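Local coordinates for PbSGBP-B lipoprotein (Prevotella bryantii B14, PDB 6D2Y) that is a surface lipoprotein of a polysaccharide utilization locus and probably binds polysaccharide at the bacterial cell surface, at residues 224-228 against 255-259; 251-255 against 450-454; 139-143 against 313-317. All blocks are in the same frame, centred on the assembly; numbering follows the deposited sequence.

From the N terminus, 139-143, in the IPT/TIG domain, opens contact 3, which closes about 170 residues later on strand 311-318. Contact 1 falls wholly within that span: 224-228, just after strand 222-224, is joined to 255-259 across a short excursion through strand 246-248. Contact 2 starts at 251-255, shares Ser255 with contact 1 and reaches far forward to strand 449-458, so its segments alternate with those of contact 3. Contacts 1 and 2 meet at one magnesium ion. Strand 449-458 lies between strands 258-261 and 311-318 in one antiparallel sheet, which links the metal site to the junction with the IPT/TIG part.

Contact 1 of 3, residues 224-228 against 255-259; sequences FDFDT and SGNYM. With MG (magnesium ion), chain B.
Asp227 and Asn257 bond to each other and share a magnesium ion, in a site that pins two loops together against strand 449-458 of the beta sandwich. Each loop gives the metal two oxygens: Asp225 O at 2.4 Å from the ion and carboxylate OD2 of Asp227 from 224-228, then Ser255 O at 2.3 Å and Asn257 O at 2.5 Å from the ion. Water 2 and the two carboxylate oxygens of Asp452 bring the shell to seven, of which the loop backbones set three.

The second shell ties the loops directly. While Asp227 OD2 holds the metal, its partner OD1 accepts Asn257 N through the syn lone pair, a short and nearly straight bond of 2.6 Å (167°), so one oxygen of the carboxylate serves the ion and the other the opposite loop. Water 1 donates to Asp227 OD2 as well. Asn257 returns a bond: its ND2 meets Phe226 O at 3.1 Å, the acceptor lying close to the amide plane. With CG beside the backbone N (chi1 -71°), the amide of Asn257 turns back over 224-228. Gly256, at positive phi, lets its CA lie close to Asp227 OD2.

Next to the metal ligands, the Phe226 ring is sandwiched between CB of Phe224 on one face and CB of selenomethionine Met259 on the other, the latter 3.4 Å from Phe226 CZ; Ile247 and Ile454 add apolar cover. Asp225, whose own carboxylate does not bind the ion, shapes its loop from within: its OD1 takes Asp227 N at 3.1 Å in an Asx turn, and Thr228 N at 3.0 Å extends this to an Asx motif, both donors reaching that oxygen from one face of the carboxylate.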
ATOM      1  N   PHE A 224     -14.411  -1.614 -12.005  1.00 47.94           N
ATOM      2  CA  PHE A 224     -15.270  -2.800 -12.025  1.00 45.56           C
ATOM      3  C   PHE A 224     -15.653  -3.134 -10.586  1.00 41.73           C
ATOM      4  O   PHE A 224     -14.834  -3.671  -9.837  1.00 44.57           O
ATOM      5  CB  PHE A 224     -14.580  -3.997 -12.669  1.00 43.29           C
ATOM      6  CG  PHE A 224     -14.024  -3.735 -14.038  1.00 44.80           C
ATOM      7  CD1 PHE A 224     -12.745  -3.235 -14.198  1.00 44.63           C
ATOM      8  CD2 PHE A 224     -14.766  -4.037 -15.166  1.00 49.64           C
ATOM      9  CE1 PHE A 224     -12.225  -3.011 -15.459  1.00 50.59           C
ATOM     10  CE2 PHE A 224     -14.254  -3.818 -16.429  1.00 47.90           C
ATOM     11  CZ  PHE A 224     -12.983  -3.304 -16.576  1.00 51.41           C
ATOM     12  N   ASP A 225     -16.887  -2.820 -10.202  1.00 38.08           N
ATOM     13  CA  ASP A 225     -17.493  -3.428  -9.024  1.00 43.44           C
ATOM     14  C   ASP A 225     -18.535  -4.468  -9.407  1.00 47.48           C
ATOM     15  O   ASP A 225     -19.096  -5.127  -8.526  1.00 49.10           O
ATOM     16  CB  ASP A 225     -18.107  -2.356  -8.111  1.00 41.10           C
ATOM     17  CG  ASP A 225     -19.399  -1.776  -8.658  1.00 50.47           C
ATOM     18  OD1 ASP A 225     -19.644  -1.872  -9.878  1.00 45.69           O
ATOM     19  OD2 ASP A 225     -20.166  -1.197  -7.860  1.00 51.84           O
ATOM     20  N   PHE A 226     -18.801  -4.615 -10.707  1.00 40.57           N
ATOM     21  CA  PHE A 226     -19.676  -5.634 -11.283  1.00 39.09           C
ATOM     22  C   PHE A 226     -21.120  -5.493 -10.825  1.00 36.75           C
ATOM     23  O   PHE A 226     -21.907  -6.434 -10.954  1.00 42.27           O
ATOM     24  CB  PHE A 226     -19.147  -7.041 -10.990  1.00 41.41           C
ATOM     25  CG  PHE A 226     -17.729  -7.246 -11.436  1.00 41.91           C
ATOM     26  CD1 PHE A 226     -17.435  -7.443 -12.773  1.00 40.79           C
ATOM     27  CD2 PHE A 226     -16.686  -7.216 -10.524  1.00 44.00           C
ATOM     28  CE1 PHE A 226     -16.131  -7.619 -13.193  1.00 36.44           C
ATOM     29  CE2 PHE A 226     -15.378  -7.390 -10.940  1.00 40.51           C
ATOM     30  CZ  PHE A 226     -15.104  -7.587 -12.279  1.00 45.05           C
ATOM     31  N   ASP A 227     -21.491  -4.318 -10.317  1.00 40.80           N
ATOM     32  CA  ASP A 227     -22.844  -4.093  -9.826  1.00 42.50           C
ATOM     33  C   ASP A 227     -23.396  -2.759 -10.311  1.00 42.17           C
ATOM     34  O   ASP A 227     -24.551  -2.678 -10.740  1.00 46.74           O
ATOM     35  CB  ASP A 227     -22.869  -4.147  -8.296  1.00 46.76           C
ATOM     36  CG  ASP A 227     -22.425  -5.492  -7.750  1.00 48.91           C
ATOM     37  OD1 ASP A 227     -22.999  -6.523  -8.160  1.00 49.02           O
ATOM     38  OD2 ASP A 227     -21.499  -5.519  -6.910  1.00 48.79           O
ATOM     39  N   THR A 228     -22.580  -1.706 -10.247  1.00 36.88           N
ATOM     40  CA  THR A 228     -23.041  -0.351 -10.536  1.00 38.07           C
ATOM     41  C   THR A 228     -22.757   0.009 -11.991  1.00 48.23           C
ATOM     42  O   THR A 228     -21.641  -0.223 -12.472  1.00 49.19           O
ATOM     43  CB  THR A 228     -22.357   0.656  -9.619  1.00 44.96           C
ATOM     44  OG1 THR A 228     -22.212   0.089  -8.309  1.00 52.68           O
ATOM     45  CG2 THR A 228     -23.170   1.940  -9.526  1.00 43.67           C
ATOM     46  N   SER A 255     -19.530  -7.697  -1.859  1.00 51.13           N
ATOM     47  CA  SER A 255     -20.564  -6.703  -2.132  1.00 48.95           C
ATOM     48  C   SER A 255     -21.099  -6.989  -3.534  1.00 50.23           C
ATOM     49  O   SER A 255     -20.445  -6.654  -4.526  1.00 47.10           O
ATOM     50  CB  SER A 255     -20.024  -5.288  -2.020  1.00 48.94           C
ATOM     51  OG  SER A 255     -21.054  -4.340  -2.238  1.00 48.91           O
ATOM     52  N   GLY A 256     -22.273  -7.611  -3.598  1.00 47.08           N
ATOM     53  CA  GLY A 256     -22.876  -7.902  -4.887  1.00 45.07           C
ATOM     54  C   GLY A 256     -22.038  -8.882  -5.685  1.00 48.89           C
ATOM     55  O   GLY A 256     -21.402  -9.791  -5.138  1.00 45.71           O
ATOM     56  N   ASN A 257     -22.028  -8.686  -7.000  1.00 47.49           N
ATOM     57  CA  ASN A 257     -21.323  -9.593  -7.891  1.00 45.12           C
ATOM     58  C   ASN A 257     -19.817  -9.500  -7.694  1.00 44.64           C
ATOM     59  O   ASN A 257     -19.271  -8.452  -7.340  1.00 41.17           O
ATOM     60  CB  ASN A 257     -21.660  -9.288  -9.352  1.00 39.75           C
ATOM     61  CG  ASN A 257     -23.077  -9.668  -9.715  1.00 47.89           C
ATOM     62  OD1 ASN A 257     -23.612 -10.658  -9.219  1.00 57.88           O
ATOM     63  ND2 ASN A 257     -23.697  -8.879 -10.583  1.00 51.40           N
ATOM     64  N   TYR A 258     -19.150 -10.624  -7.929  1.00 40.33           N
ATOM     65  CA  TYR A 258     -17.702 -10.685  -7.998  1.00 38.63           C
ATOM     66  C   TYR A 258     -17.311 -11.377  -9.295  1.00 38.01           C
ATOM     67  O   TYR A 258     -18.119 -12.056  -9.930  1.00 39.61           O
ATOM     68  CB  TYR A 258     -17.101 -11.436  -6.800  1.00 36.04           C
ATOM     69  CG  TYR A 258     -17.609 -12.855  -6.664  1.00 37.45           C
ATOM     70  CD1 TYR A 258     -18.667 -13.155  -5.814  1.00 38.39           C
ATOM     71  CD2 TYR A 258     -17.042 -13.894  -7.393  1.00 37.56           C
ATOM     72  CE1 TYR A 258     -19.140 -14.451  -5.691  1.00 38.54           C
ATOM     73  CE2 TYR A 258     -17.513 -15.187  -7.282  1.00 41.08           C
ATOM     74  CZ  TYR A 258     -18.558 -15.461  -6.427  1.00 36.51           C
ATOM     75  OH  TYR A 258     -19.019 -16.751  -6.313  1.00 40.31           O
HETATM   76  N   MSE A 259     -16.052 -11.209  -9.674  1.00 34.83           N
HETATM   77  CA  MSE A 259     -15.512 -11.894 -10.838  1.00 35.26           C
HETATM   78  C   MSE A 259     -14.560 -12.982 -10.367  1.00 38.88           C
HETATM   79  O   MSE A 259     -13.762 -12.760  -9.458  1.00 44.23           O
HETATM   80  CB  MSE A 259     -14.829 -10.890 -11.768  1.00 33.97           C
HETATM   81  CG  MSE A 259     -14.360 -11.430 -13.108  1.00 33.93           C
HETATM   82 SE   MSE A 259     -12.660 -12.371 -13.040  0.67 45.68          SE
HETATM   83  CE  MSE A 259     -11.498 -10.842 -12.767  1.00 34.06           C
TER
HETATM   84 MG    MG B 501     -19.211  -6.191  -6.364  1.00 26.21          MG
HETATM   85  O   HOH W   1     -22.294  -4.244  -4.883  1.00 58.18           O
HETATM   86  O   HOH W   2     -18.822  -4.436  -5.452  1.00 35.06           O

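Contact 2 of 3, residues 251-255 against 450-454. With MG (magnesium ion), chain B.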
ATOM      1  N   ASP A 251     -23.393 -16.277  -1.255  1.00 56.06           N
ATOM      2  CA  ASP A 251     -23.117 -16.085   0.167  1.00 61.32           C
ATOM      3  C   ASP A 251     -21.682 -15.659   0.444  1.00 55.97           C
ATOM      4  O   ASP A 251     -21.420 -15.061   1.492  1.00 59.23           O
ATOM      5  CB  ASP A 251     -23.426 -17.367   0.944  1.00 71.66           C
ATOM      6  CG  ASP A 251     -24.910 -17.568   1.167  1.00 89.16           C
ATOM      7  OD1 ASP A 251     -25.653 -16.563   1.146  1.00 91.91           O
ATOM      8  OD2 ASP A 251     -25.332 -18.726   1.373  1.00 95.81           O
ATOM      9  N   THR A 252     -20.749 -15.963  -0.455  1.00 51.48           N
ATOM     10  CA  THR A 252     -19.360 -15.559  -0.289  1.00 49.48           C
ATOM     11  C   THR A 252     -19.083 -14.152  -0.801  1.00 50.29           C
ATOM     12  O   THR A 252     -17.924 -13.724  -0.782  1.00 51.16           O
ATOM     13  CB  THR A 252     -18.438 -16.550  -1.007  1.00 48.09           C
ATOM     14  OG1 THR A 252     -18.349 -16.200  -2.399  1.00 43.05           O
ATOM     15  CG2 THR A 252     -18.969 -17.968  -0.876  1.00 45.64           C
ATOM     16  N   SER A 253     -20.107 -13.436  -1.262  1.00 45.41           N
ATOM     17  CA  SER A 253     -19.899 -12.127  -1.865  1.00 41.48           C
ATOM     18  C   SER A 253     -19.414 -11.115  -0.835  1.00 47.38           C
ATOM     19  O   SER A 253     -19.867 -11.101   0.313  1.00 48.25           O
ATOM     20  CB  SER A 253     -21.192 -11.625  -2.506  1.00 38.67           C
ATOM     21  OG  SER A 253     -21.389 -12.192  -3.789  1.00 43.57           O
ATOM     22  N   LEU A 254     -18.482 -10.262  -1.257  1.00 47.82           N
ATOM     23  CA  LEU A 254     -18.116  -9.099  -0.458  1.00 45.09           C
ATOM     24  C   LEU A 254     -19.150  -7.993  -0.615  1.00 52.86           C
ATOM     25  O   LEU A 254     -19.605  -7.407   0.373  1.00 53.94           O
ATOM     26  CB  LEU A 254     -16.732  -8.600  -0.870  1.00 43.13           C
ATOM     27  CG  LEU A 254     -16.340  -7.206  -0.383  1.00 41.57           C
ATOM     28  CD1 LEU A 254     -15.985  -7.237   1.096  1.00 36.46           C
ATOM     29  CD2 LEU A 254     -15.194  -6.661  -1.213  1.00 39.17           C
ATOM     30  N   SER A 255     -19.530  -7.697  -1.859  1.00 51.13           N
ATOM     31  CA  SER A 255     -20.564  -6.703  -2.132  1.00 48.95           C
ATOM     32  C   SER A 255     -21.099  -6.989  -3.534  1.00 50.23           C
ATOM     33  O   SER A 255     -20.445  -6.654  -4.526  1.00 47.10           O
ATOM     34  CB  SER A 255     -20.024  -5.288  -2.020  1.00 48.94           C
ATOM     35  OG  SER A 255     -21.054  -4.340  -2.238  1.00 48.91           O
ATOM     36  N   LYS A 450     -11.435 -14.947  -6.543  1.00 39.93           N
ATOM     37  CA  LYS A 450     -12.584 -14.075  -6.697  1.00 36.85           C
ATOM     38  C   LYS A 450     -12.134 -12.634  -6.520  1.00 36.02           C
ATOM     39  O   LYS A 450     -11.443 -12.308  -5.552  1.00 40.80           O
ATOM     40  CB  LYS A 450     -13.679 -14.445  -5.700  1.00 39.60           C
ATOM     41  CG  LYS A 450     -14.117 -15.893  -5.841  1.00 43.37           C
ATOM     42  CD  LYS A 450     -15.257 -16.253  -4.905  1.00 46.59           C
ATOM     43  CE  LYS A 450     -15.689 -17.697  -5.122  1.00 46.93           C
ATOM     44  NZ  LYS A 450     -16.708 -18.125  -4.127  1.00 49.93           N
ATOM     45  N   ILE A 451     -12.508 -11.781  -7.465  1.00 40.24           N
ATOM     46  CA  ILE A 451     -12.053 -10.399  -7.498  1.00 37.40           C
ATOM     47  C   ILE A 451     -13.270  -9.493  -7.553  1.00 40.44           C
ATOM     48  O   ILE A 451     -14.246  -9.786  -8.254  1.00 42.84           O
ATOM     49  CB  ILE A 451     -11.116 -10.152  -8.701  1.00 36.59           C
ATOM     50  CG1 ILE A 451      -9.803 -10.907  -8.505  1.00 33.95           C
ATOM     51  CG2 ILE A 451     -10.853  -8.668  -8.900  1.00 33.74           C
ATOM     52  CD1 ILE A 451      -8.930 -10.964  -9.742  1.00 33.08           C
ATOM     53  N   ASP A 452     -13.221  -8.401  -6.797  1.00 39.27           N
ATOM     54  CA  ASP A 452     -14.241  -7.372  -6.900  1.00 43.55           C
ATOM     55  C   ASP A 452     -13.597  -6.030  -6.571  1.00 41.34           C
ATOM     56  O   ASP A 452     -12.530  -5.965  -5.956  1.00 43.98           O
ATOM     57  CB  ASP A 452     -15.437  -7.688  -5.984  1.00 53.13           C
ATOM     58  CG  ASP A 452     -16.563  -6.682  -6.119  1.00 56.79           C
ATOM     59  OD1 ASP A 452     -17.180  -6.331  -5.091  1.00 58.15           O
ATOM     60  OD2 ASP A 452     -16.820  -6.233  -7.253  1.00 49.84           O
ATOM     61  N   ASN A 453     -14.238  -4.957  -7.029  1.00 50.39           N
ATOM     62  CA  ASN A 453     -13.822  -3.593  -6.715  1.00 51.77           C
ATOM     63  C   ASN A 453     -12.450  -3.252  -7.306  1.00 44.92           C
ATOM     64  O   ASN A 453     -11.577  -2.701  -6.633  1.00 49.00           O
ATOM     65  CB  ASN A 453     -13.859  -3.331  -5.210  1.00 51.71           C
ATOM     66  CG  ASN A 453     -15.238  -3.585  -4.610  1.00 50.09           C
ATOM     67  OD1 ASN A 453     -16.263  -3.294  -5.232  1.00 47.98           O
ATOM     68  ND2 ASN A 453     -15.267  -4.103  -3.390  1.00 43.12           N
ATOM     69  N   ILE A 454     -12.287  -3.542  -8.595  1.00 40.17           N
ATOM     70  CA  ILE A 454     -11.104  -3.105  -9.328  1.00 44.89           C
ATOM     71  C   ILE A 454     -11.188  -1.597  -9.527  1.00 40.42           C
ATOM     72  O   ILE A 454     -12.115  -1.095 -10.170  1.00 45.63           O
ATOM     73  CB  ILE A 454     -10.994  -3.836 -10.672  1.00 43.01           C
ATOM     74  CG1 ILE A 454     -11.088  -5.352 -10.475  1.00 39.09           C
ATOM     75  CG2 ILE A 454      -9.700  -3.455 -11.380  1.00 44.44           C
ATOM     76  CD1 ILE A 454     -11.374  -6.109 -11.759  1.00 34.56           C
TER
HETATM   77 MG    MG B 501     -19.211  -6.191  -6.364  1.00 26.21          MG
HETATM   78  O   HOH W   2     -18.822  -4.436  -5.452  1.00 35.06           O
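The carboxylate of Asp452 and the carbonyl of Ser255 meet through magnesium, their oxygens OD1 and O 3.3 Å apart as fellow ligands. Both carboxylate oxygens chelate the ion, which sits tilted off the carboxylate plane, with Asp452 OD1 2.4 Å from the metal. CG of Asp452 points away from the backbone N (chi1 -177°), carrying the group out from its strand to the loop; Phe226 packs against this side chain. Beside it, the amide of Asn453 is enclosed from two directions: Leu254 CD2 comes to the nitrogen end, not far from the amide plane and 3.4 Å from Asn453 ND2, while the Trp142 indole lies over one face at ND2. The amide oxygen works in the second shell, since water 2, itself a metal ligand, donates to Asn453 OD1 at 2.8 Å. Its ND2 is bound in turn by Glu316 OE1, which helps fix the rotation of the group.

At the other end, Lys450 stretches out almost fully beyond CG and crosses the Thr252 side chain at about a right angle. Its NZ donates to Thr252 OG1 at 3.1 Å, and the same hydroxyl is also bonded to Asp250 OD1. The loop is therefore held at a metal, an apolar branch and an ammonium group in succession.

The contact lays the loop between strands 246-248 and 258-261 over strand 449-458. That strand pairs with 258-261 on one side through Ile451 and with 311-318 on the other through Asp452, and at Asn453 and Ile454 a G1 beta bulge faces Phe224 of strand 222-224.

Contact 3 of 3, residues 139-143 against 313-317; sequences SNEWA and LKFEM
Glu141 and Lys314 cross at about a right angle, and their charged ends make a buried salt bridge between the IPT/TIG part and the glycan-binding part of the chain. Lys314 NZ donates to Glu141 OE2 at 2.8 Å, on the syn lone pair of that oxygen. Both chains are extended beyond CG, which brings the charged ends together. Water 3 donates to Glu141 OE1 at 2.7 Å and makes a weak link to the ammonium group, which also bonds Pro213 O.

Glu316 lies against the next residue of the loop. Its chain bends at chi2 (75°), which brings the carboxylate over one face of the Trp142 indole, the two planes 29° apart; OE1 stands 3.4 Å from Trp142 CD1. An anion above an aromatic face is unlikely to be attractive by itself, and the position is better explained by its polar partners: Arg455 and Asn453 at OE1, Thr394 at OE2. Arg455 also bridges to Glu141 OE1, which probably offsets the closeness of the two acids, Glu141 OE1 and Glu316 OE2 being 4.5 Å apart. On the indole, NE1, next to CD1, bonds Asp218 O and helps fix the ring.

Asn140 touches the aliphatic part of the same glutamate, its OD1 3.6 Å from Glu316 CG. That oxygen also accepts Trp142 N at 2.7 Å, an Asx turn within the type I turn from Asn140 to Ala143.

The turn lies between strands 134-138 and 148-154 and packs against strand 311-318 near where Glu316 pairs with Asp452 of strand 449-458; strand 393-398 flanks strand 311-318 on the other side, with Thr394 bonded to the turn through Glu141 N.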
ATOM      1  N   SER A 139      -6.285  -4.114   5.843  1.00 51.83           N
ATOM      2  CA  SER A 139      -6.477  -5.523   5.504  1.00 51.82           C
ATOM      3  C   SER A 139      -7.606  -5.698   4.496  1.00 50.96           C
ATOM      4  O   SER A 139      -7.446  -6.371   3.472  1.00 49.46           O
ATOM      5  CB  SER A 139      -6.756  -6.333   6.767  1.00 49.09           C
ATOM      6  OG  SER A 139      -7.954  -5.905   7.390  1.00 51.12           O
ATOM      7  N   ASN A 140      -8.763  -5.101   4.776  1.00 51.49           N
ATOM      8  CA  ASN A 140      -9.895  -5.126   3.852  1.00 48.31           C
ATOM      9  C   ASN A 140     -10.538  -3.748   3.921  1.00 46.64           C
ATOM     10  O   ASN A 140     -11.246  -3.437   4.881  1.00 51.20           O
ATOM     11  CB  ASN A 140     -10.892  -6.217   4.222  1.00 52.62           C
ATOM     12  CG  ASN A 140     -12.110  -6.249   3.303  1.00 51.95           C
ATOM     13  OD1 ASN A 140     -12.240  -5.443   2.383  1.00 47.98           O
ATOM     14  ND2 ASN A 140     -13.005  -7.199   3.551  1.00 47.04           N
ATOM     15  N   GLU A 141     -10.296  -2.928   2.904  1.00 44.76           N
ATOM     16  CA  GLU A 141     -10.933  -1.620   2.860  1.00 45.24           C
ATOM     17  C   GLU A 141     -12.450  -1.720   2.750  1.00 45.51           C
ATOM     18  O   GLU A 141     -13.139  -0.719   2.982  1.00 49.92           O
ATOM     19  CB  GLU A 141     -10.371  -0.811   1.694  1.00 36.49           C
ATOM     20  CG  GLU A 141      -8.870  -0.637   1.796  1.00 45.16           C
ATOM     21  CD  GLU A 141      -8.280   0.135   0.637  1.00 48.12           C
ATOM     22  OE1 GLU A 141      -9.055   0.635  -0.207  1.00 51.37           O
ATOM     23  OE2 GLU A 141      -7.040   0.239   0.567  1.00 50.87           O
ATOM     24  N   TRP A 142     -12.987  -2.895   2.391  1.00 45.99           N
ATOM     25  CA  TRP A 142     -14.426  -3.127   2.325  1.00 46.48           C
ATOM     26  C   TRP A 142     -14.903  -4.097   3.405  1.00 49.06           C
ATOM     27  O   TRP A 142     -15.808  -4.902   3.177  1.00 51.46           O
ATOM     28  CB  TRP A 142     -14.808  -3.613   0.930  1.00 44.62           C
ATOM     29  CG  TRP A 142     -14.861  -2.500  -0.093  1.00 54.20           C
ATOM     30  CD1 TRP A 142     -13.860  -1.628  -0.408  1.00 52.89           C
ATOM     31  CD2 TRP A 142     -15.975  -2.144  -0.922  1.00 52.98           C
ATOM     32  NE1 TRP A 142     -14.276  -0.758  -1.389  1.00 49.11           N
ATOM     33  CE2 TRP A 142     -15.573  -1.053  -1.720  1.00 48.35           C
ATOM     34  CE3 TRP A 142     -17.271  -2.644  -1.070  1.00 46.22           C
ATOM     35  CZ2 TRP A 142     -16.419  -0.458  -2.649  1.00 41.63           C
ATOM     36  CZ3 TRP A 142     -18.106  -2.054  -1.985  1.00 44.91           C
ATOM     37  CH2 TRP A 142     -17.681  -0.972  -2.766  1.00 44.20           C
ATOM     38  N   ALA A 143     -14.338  -3.984   4.601  1.00 49.73           N
ATOM     39  CA  ALA A 143     -14.694  -4.886   5.684  1.00 47.80           C
ATOM     40  C   ALA A 143     -16.072  -4.552   6.232  1.00 50.84           C
ATOM     41  O   ALA A 143     -16.397  -3.387   6.473  1.00 57.14           O
ATOM     42  CB  ALA A 143     -13.658  -4.812   6.803  1.00 46.00           C
ATOM     43  N   LEU A 313      -3.414   0.634  -8.704  1.00 52.75           N
ATOM     44  CA  LEU A 313      -4.548  -0.241  -8.958  1.00 47.56           C
ATOM     45  C   LEU A 313      -4.862  -1.026  -7.691  1.00 55.08           C
ATOM     46  O   LEU A 313      -3.961  -1.606  -7.074  1.00 57.17           O
ATOM     47  CB  LEU A 313      -4.248  -1.192 -10.118  1.00 43.92           C
ATOM     48  CG  LEU A 313      -5.352  -2.168 -10.529  1.00 43.06           C
ATOM     49  CD1 LEU A 313      -6.355  -1.510 -11.470  1.00 37.99           C
ATOM     50  CD2 LEU A 313      -4.743  -3.406 -11.166  1.00 46.03           C
ATOM     51  N   LYS A 314      -6.135  -1.032  -7.297  1.00 55.40           N
ATOM     52  CA  LYS A 314      -6.577  -1.714  -6.090  1.00 52.10           C
ATOM     53  C   LYS A 314      -7.791  -2.575  -6.401  1.00 50.06           C
ATOM     54  O   LYS A 314      -8.560  -2.283  -7.321  1.00 54.51           O
ATOM     55  CB  LYS A 314      -6.932  -0.725  -4.969  1.00 52.26           C
ATOM     56  CG  LYS A 314      -5.764  -0.290  -4.104  1.00 57.17           C
ATOM     57  CD  LYS A 314      -6.257   0.552  -2.938  1.00 58.09           C
ATOM     58  CE  LYS A 314      -5.113   1.039  -2.075  1.00 56.93           C
ATOM     59  NZ  LYS A 314      -5.580   1.997  -1.038  1.00 58.65           N
ATOM     60  N   PHE A 315      -7.953  -3.638  -5.616  1.00 49.06           N
ATOM     61  CA  PHE A 315      -9.097  -4.534  -5.716  1.00 42.49           C
ATOM     62  C   PHE A 315      -9.130  -5.406  -4.470  1.00 43.56           C
ATOM     63  O   PHE A 315      -8.113  -5.596  -3.799  1.00 47.94           O
ATOM     64  CB  PHE A 315      -9.041  -5.401  -6.983  1.00 38.81           C
ATOM     65  CG  PHE A 315      -7.849  -6.322  -7.050  1.00 46.29           C
ATOM     66  CD1 PHE A 315      -6.661  -5.902  -7.628  1.00 49.49           C
ATOM     67  CD2 PHE A 315      -7.926  -7.617  -6.552  1.00 47.66           C
ATOM     68  CE1 PHE A 315      -5.567  -6.750  -7.698  1.00 46.52           C
ATOM     69  CE2 PHE A 315      -6.836  -8.467  -6.618  1.00 44.65           C
ATOM     70  CZ  PHE A 315      -5.656  -8.033  -7.193  1.00 51.12           C
ATOM     71  N   GLU A 316     -10.314  -5.929  -4.168  1.00 44.54           N
ATOM     72  CA  GLU A 316     -10.484  -6.906  -3.104  1.00 46.87           C
ATOM     73  C   GLU A 316     -10.487  -8.310  -3.697  1.00 43.89           C
ATOM     74  O   GLU A 316     -10.992  -8.536  -4.801  1.00 45.43           O
ATOM     75  CB  GLU A 316     -11.777  -6.660  -2.322  1.00 50.13           C
ATOM     76  CG  GLU A 316     -11.633  -5.667  -1.176  1.00 41.56           C
ATOM     77  CD  GLU A 316     -11.539  -4.228  -1.652  1.00 47.23           C
ATOM     78  OE1 GLU A 316     -12.318  -3.845  -2.546  1.00 47.60           O
ATOM     79  OE2 GLU A 316     -10.689  -3.476  -1.130  1.00 52.69           O
HETATM   80  N   MSE A 317      -9.916  -9.252  -2.954  1.00 40.49           N
HETATM   81  CA  MSE A 317      -9.647 -10.584  -3.486  1.00 44.59           C
HETATM   82  C   MSE A 317      -9.910 -11.683  -2.459  1.00 50.05           C
HETATM   83  O   MSE A 317      -9.559 -11.552  -1.284  1.00 45.55           O
HETATM   84  CB  MSE A 317      -8.198 -10.649  -3.979  1.00 43.60           C
HETATM   85  CG  MSE A 317      -7.719 -11.986  -4.532  1.00 43.74           C
HETATM   86 SE   MSE A 317      -5.811 -11.819  -4.897  0.80 57.64          SE
HETATM   87  CE  MSE A 317      -5.449 -13.425  -5.902  1.00 57.72           C
TER
HETATM   88  O   HOH W   3      -8.746   2.539  -2.035  1.00 48.24           O